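Local coordinates for protein hypothetical methylmalonyl-CoA decarboxylase alpha subunit (Sulfolobus tokodaii, PDB 1X0U) that is of unestablished function but, as a putative carboxyl transferase subunit, belongs to the crotonase-like clan and assembles with further copies of itself, at residues A[467-470]-A[471-475]. Sequence-based numbering, arbitrary orientation.
Sequences AEYR and KLFAN
Phe473 N donates to Tyr469 O at 2.7 Å, and one residue back Leu472 N makes a longer bond of 3.3 Å to Glu468 O. Lys471 bends back over this last carbonyl: its CG sits between its own backbone N and carbonyl carbon (chi1 66°), and further bends along the chain bring NZ to 3.5 Å from Glu468 O, a weak bond. Lys471 NZ stays 5.3 Å from Glu468 OE2, while the extended glutamate chain takes its carboxylate to a salt bridge through OE1 with Arg465.

Ala474 is the centre of an inverse gamma turn. A water 2.8 Å from Asn475 ND2 accepts from that amide and probably also donates to Arg470 O, whose position is less sure. The same ND2 bonds weakly to Leu472 O, and OD1 receives the N-H of Trp478, so both ends of the amide are engaged and its rotation is probably fixed. In this member of the carboxyl transferase family the contact belongs to the C-terminal part of helix 463-473, its centre about 38 Å from the centre of the chain, where the chain turns toward helix 477-481.

Ala474 CB lies over the centre of the Arg470 guanidinium, 3.7 Å above its plane. The arginine chain bends at chi3 (59°) to lay this face over the methyl, and NH2 reaches a salt bridge with Glu434. On the buried side, Phe473 CD2 rests over one face of the Tyr469 ring, displaced toward the rim and 3.3 Å from Tyr469 CE1; the two ring planes are inclined at 56°. Tyr469 also packs on Pro440, Val444 and Leu447 of helix 440-447 and on Phe69 of a second subunit, whereas Phe473 meets Trp478 edge-to-face.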
ATOM      1  N   ALA A 467     -10.134  -3.531 -57.383  1.00 42.17           N
ATOM      2  CA  ALA A 467      -9.049  -4.396 -57.826  1.00 41.12           C
ATOM      3  C   ALA A 467      -7.708  -3.746 -57.523  1.00 39.73           C
ATOM      4  O   ALA A 467      -6.766  -4.420 -57.105  1.00 39.51           O
ATOM      5  CB  ALA A 467      -9.175  -4.659 -59.324  1.00 41.89           C
ATOM      6  N   GLU A 468      -7.627  -2.434 -57.730  1.00 38.60           N
ATOM      7  CA  GLU A 468      -6.389  -1.701 -57.481  1.00 38.14           C
ATOM      8  C   GLU A 468      -6.154  -1.421 -55.993  1.00 36.89           C
ATOM      9  O   GLU A 468      -5.021  -1.466 -55.516  1.00 36.55           O
ATOM     10  CB  GLU A 468      -6.377  -0.391 -58.280  1.00 39.81           C
ATOM     11  CG  GLU A 468      -7.280   0.707 -57.740  1.00 44.98           C
ATOM     12  CD  GLU A 468      -7.199   1.989 -58.563  1.00 46.93           C
ATOM     13  OE1 GLU A 468      -7.688   3.036 -58.084  1.00 48.73           O
ATOM     14  OE2 GLU A 468      -6.650   1.954 -59.687  1.00 47.41           O
ATOM     15  N   TYR A 469      -7.228  -1.137 -55.266  1.00 34.98           N
ATOM     16  CA  TYR A 469      -7.125  -0.871 -53.841  1.00 32.99           C
ATOM     17  C   TYR A 469      -6.614  -2.116 -53.119  1.00 31.83           C
ATOM     18  O   TYR A 469      -5.836  -2.021 -52.171  1.00 29.94           O
ATOM     19  CB  TYR A 469      -8.491  -0.485 -53.274  1.00 33.10           C
ATOM     20  CG  TYR A 469      -8.455  -0.045 -51.828  1.00 32.77           C
ATOM     21  CD1 TYR A 469      -8.117   1.263 -51.490  1.00 33.51           C
ATOM     22  CD2 TYR A 469      -8.737  -0.941 -50.796  1.00 31.53           C
ATOM     23  CE1 TYR A 469      -8.062   1.674 -50.159  1.00 33.95           C
ATOM     24  CE2 TYR A 469      -8.682  -0.543 -49.461  1.00 32.66           C
ATOM     25  CZ  TYR A 469      -8.342   0.768 -49.153  1.00 33.34           C
ATOM     26  OH  TYR A 469      -8.269   1.172 -47.844  1.00 34.74           O
ATOM     27  N   ARG A 470      -7.033  -3.289 -53.582  1.00 32.04           N
ATOM     28  CA  ARG A 470      -6.622  -4.535 -52.941  1.00 32.65           C
ATOM     29  C   ARG A 470      -5.140  -4.893 -53.004  1.00 33.14           C
ATOM     30  O   ARG A 470      -4.573  -5.333 -52.008  1.00 32.24           O
ATOM     31  CB  ARG A 470      -7.455  -5.704 -53.473  1.00 32.41           C
ATOM     32  CG  ARG A 470      -8.909  -5.670 -53.029  1.00 33.01           C
ATOM     33  CD  ARG A 470      -9.652  -6.922 -53.451  1.00 32.40           C
ATOM     34  NE  ARG A 470      -9.041  -8.128 -52.900  1.00 35.21           N
ATOM     35  CZ  ARG A 470      -9.175  -8.546 -51.645  1.00 33.55           C
ATOM     36  NH1 ARG A 470      -9.912  -7.862 -50.783  1.00 33.44           N
ATOM     37  NH2 ARG A 470      -8.559  -9.653 -51.253  1.00 34.14           N
ATOM     38  N   LYS A 471      -4.493  -4.728 -54.153  1.00 35.22           N
ATOM     39  CA  LYS A 471      -3.073  -5.069 -54.187  1.00 37.30           C
ATOM     40  C   LYS A 471      -2.298  -3.971 -53.476  1.00 35.54           C
ATOM     41  O   LYS A 471      -1.180  -4.180 -53.014  1.00 35.79           O
ATOM     42  CB  LYS A 471      -2.556  -5.235 -55.614  1.00 39.64           C
ATOM     43  CG  LYS A 471      -2.552  -3.975 -56.449  1.00 43.36           C
ATOM     44  CD  LYS A 471      -3.891  -3.764 -57.140  1.00 46.59           C
ATOM     45  CE  LYS A 471      -3.710  -3.064 -58.495  1.00 48.15           C
ATOM     46  NZ  LYS A 471      -3.064  -1.726 -58.367  1.00 49.10           N
ATOM     47  N   LEU A 472      -2.920  -2.805 -53.374  1.00 35.10           N
ATOM     48  CA  LEU A 472      -2.320  -1.656 -52.706  1.00 34.36           C
ATOM     49  C   LEU A 472      -2.388  -1.806 -51.177  1.00 33.05           C
ATOM     50  O   LEU A 472      -1.396  -1.585 -50.481  1.00 32.59           O
ATOM     51  CB  LEU A 472      -3.055  -0.378 -53.135  1.00 35.44           C
ATOM     52  CG  LEU A 472      -2.239   0.887 -53.413  1.00 37.30           C
ATOM     53  CD1 LEU A 472      -1.304   0.644 -54.593  1.00 36.67           C
ATOM     54  CD2 LEU A 472      -3.180   2.043 -53.721  1.00 37.27           C
ATOM     55  N   PHE A 473      -3.554  -2.203 -50.661  1.00 31.98           N
ATOM     56  CA  PHE A 473      -3.741  -2.341 -49.213  1.00 30.76           C
ATOM     57  C   PHE A 473      -4.344  -3.656 -48.692  1.00 30.55           C
ATOM     58  O   PHE A 473      -4.236  -3.957 -47.505  1.00 31.86           O
ATOM     59  CB  PHE A 473      -4.595  -1.179 -48.713  1.00 29.09           C
ATOM     60  CG  PHE A 473      -4.126   0.163 -49.189  1.00 27.37           C
ATOM     61  CD1 PHE A 473      -2.930   0.699 -48.732  1.00 26.96           C
ATOM     62  CD2 PHE A 473      -4.874   0.882 -50.114  1.00 26.09           C
ATOM     63  CE1 PHE A 473      -2.486   1.935 -49.191  1.00 26.95           C
ATOM     64  CE2 PHE A 473      -4.437   2.120 -50.578  1.00 25.75           C
ATOM     65  CZ  PHE A 473      -3.243   2.646 -50.118  1.00 24.63           C
ATOM     66  N   ALA A 474      -5.001  -4.429 -49.551  1.00 30.72           N
ATOM     67  CA  ALA A 474      -5.584  -5.690 -49.099  1.00 31.08           C
ATOM     68  C   ALA A 474      -4.447  -6.676 -48.873  1.00 30.92           C
ATOM     69  O   ALA A 474      -4.367  -7.713 -49.528  1.00 31.37           O
ATOM     70  CB  ALA A 474      -6.561  -6.240 -50.135  1.00 31.18           C
ATOM     71  N   ASN A 475      -3.570  -6.326 -47.938  1.00 30.10           N
ATOM     72  CA  ASN A 475      -2.408  -7.130 -47.597  1.00 29.05           C
ATOM     73  C   ASN A 475      -1.977  -6.753 -46.180  1.00 28.42           C
ATOM     74  O   ASN A 475      -2.588  -5.891 -45.549  1.00 30.36           O
ATOM     75  CB  ASN A 475      -1.282  -6.835 -48.581  1.00 29.96           C
ATOM     76  CG  ASN A 475      -0.992  -5.354 -48.694  1.00 32.15           C
ATOM     77  OD1 ASN A 475      -0.527  -4.724 -47.742  1.00 34.44           O
ATOM     78  ND2 ASN A 475      -1.279  -4.785 -49.856  1.00 33.74           N
TER
HETATM   79  O   HOH W   1      -2.235  -6.790 -51.605  1.00 35.48           O